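PDB 2PFW: cupin 2, conserved barrel domain protein from Shewanella frigidimarina, which is of unknown function but has the conserved barrel of the cupin superfamily and probably belongs with the KdgF-like small cupins. Local coordinates for residues 25-28 and 34-37. Sequence-based numbering, arbitrary orientation.
Sequences RQML and LMAV
Met27 and Met35, both selenomethionines, meet at their ends on the face of the sheet that also carries Arg25 and Val37. Their chains cross at about a right angle, with SE of Met27 3.6 Å from CE of Met35; the two methyls are modelled closer than van der Waals contact, a detail to be read with caution. Met27 starts with CG anti to its backbone N (chi1 -172°), then folds at both later torsions: its selenium leans over Ala36 O and its methyl turns toward Met35 CE and Val37 CG1, 3.8 Å from the latter. Met35 runs extended until a bend at the last torsion. The other branch of Val37, CG2, faces the aliphatic stem of Arg25, whose CG comes within 3.9 Å of Val37 CB. Val37 is thus wedged between Met27 and Arg25, and the arginine's guanidinium end continues to a cation-pi contact with Phe111. On the reverse face, Leu28 leans across the strand, CB 3.2 Å from Ala36 O and CD1 3.9 Å from Val37 O; Tyr59 and Val57 of the second subunit pack on Leu28 and Ala36, respectively. Within the sheet, Leu28 N donates to Ala36 O (2.8 Å, 154° at the hydrogen). This bond and the backbone pairing of Gln26 with Lys38 bracket Met27 and Val37, an antiparallel non-hydrogen-bonded pair whose CA atoms stand 4.4 Å apart. Inside that bracket, Val37 CA approaches Gln26 O at 3.1 Å in a bent CA-H...O contact (121°). The arrangement is that of a twisted antiparallel beta hairpin, here strands 23-31 and 34-41 of the cupin barrel, with one face against the C-terminal segment and the other at the dimer interface.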
loop_
_atom_site.group_PDB
_atom_site.type_symbol
_atom_site.label_atom_id
_atom_site.label_comp_id
_atom_site.label_asym_id
_atom_site.label_seq_id
_atom_site.Cartn_x
_atom_site.Cartn_y
_atom_site.Cartn_z
ATOM N N ARG A 25 13.806 5.249 -1.880
ATOM C CA ARG A 25 12.909 4.110 -1.688
ATOM C C ARG A 25 13.055 3.515 -0.287
ATOM O O ARG A 25 14.178 3.351 0.192
ATOM C CB ARG A 25 13.173 3.024 -2.735
ATOM C CG ARG A 25 12.226 1.839 -2.671
ATOM C CD ARG A 25 12.335 0.953 -3.905
ATOM N NE ARG A 25 13.638 0.310 -3.969
ATOM C CZ ARG A 25 14.367 0.017 -5.029
ATOM N NH1 ARG A 25 13.958 0.298 -6.257
ATOM N NH2 ARG A 25 15.546 -0.576 -4.868
ATOM N N GLN A 26 11.928 3.198 0.342
ATOM C CA GLN A 26 11.939 2.511 1.627
ATOM C C GLN A 26 11.044 1.274 1.614
ATOM O O GLN A 26 9.871 1.344 1.253
ATOM C CB GLN A 26 11.481 3.432 2.757
ATOM C CG GLN A 26 11.704 2.854 4.152
ATOM C CD GLN A 26 11.062 3.733 5.209
ATOM O OE1 GLN A 26 9.873 4.026 5.099
ATOM N NE2 GLN A 26 11.839 4.141 6.201
HETATM N N MSE A 27 11.605 0.142 2.019
HETATM C CA MSE A 27 10.827 -1.085 2.182
HETATM C C MSE A 27 9.812 -0.979 3.306
HETATM O O MSE A 27 10.229 -0.645 4.372
HETATM C CB MSE A 27 11.774 -2.274 2.434
HETATM C CG MSE A 27 11.042 -3.626 2.411
HETATM SE SE MSE A 27 10.194 -4.012 0.676
HETATM C CE MSE A 27 11.765 -3.731 -0.306
ATOM N N LEU A 28 8.548 -1.258 3.031
ATOM C CA LEU A 28 7.529 -1.294 4.074
ATOM C C LEU A 28 7.264 -2.720 4.553
ATOM O O LEU A 28 6.928 -2.951 5.716
ATOM C CB LEU A 28 6.220 -0.689 3.571
ATOM C CG LEU A 28 6.328 0.760 3.073
ATOM C CD1 LEU A 28 4.980 1.257 2.595
ATOM C CD2 LEU A 28 6.893 1.649 4.166
ATOM N N LEU A 34 4.293 -10.724 -2.256
ATOM C CA LEU A 34 3.694 -9.420 -1.961
ATOM C C LEU A 34 4.760 -8.457 -1.468
ATOM O O LEU A 34 5.661 -8.860 -0.732
ATOM C CB LEU A 34 2.576 -9.531 -0.925
ATOM C CG LEU A 34 1.862 -8.227 -0.561
ATOM C CD1 LEU A 34 1.086 -7.679 -1.751
ATOM C CD2 LEU A 34 0.921 -8.426 0.619
HETATM N N MSE A 35 4.688 -7.190 -1.872
HETATM C CA MSE A 35 5.757 -6.251 -1.517
HETATM C C MSE A 35 5.302 -4.798 -1.607
HETATM O O MSE A 35 4.713 -4.449 -2.580
HETATM C CB MSE A 35 6.997 -6.475 -2.386
HETATM C CG MSE A 35 8.026 -5.346 -2.352
HETATM SE SE MSE A 35 9.663 -5.659 -3.373
HETATM C CE MSE A 35 10.679 -6.359 -1.976
ATOM N N ALA A 36 5.602 -4.021 -0.571
ATOM C CA ALA A 36 5.197 -2.622 -0.515
ATOM C C ALA A 36 6.398 -1.744 -0.178
ATOM O O ALA A 36 7.128 -2.011 0.781
ATOM C CB ALA A 36 4.089 -2.426 0.499
ATOM N N VAL A 37 6.614 -0.698 -0.973
ATOM C CA VAL A 37 7.700 0.235 -0.687
ATOM C C VAL A 37 7.146 1.667 -0.632
ATOM O O VAL A 37 6.027 1.901 -1.085
ATOM C CB VAL A 37 8.843 0.181 -1.711
ATOM C CG1 VAL A 37 9.396 -1.231 -1.815
ATOM C CG2 VAL A 37 8.367 0.689 -3.067
#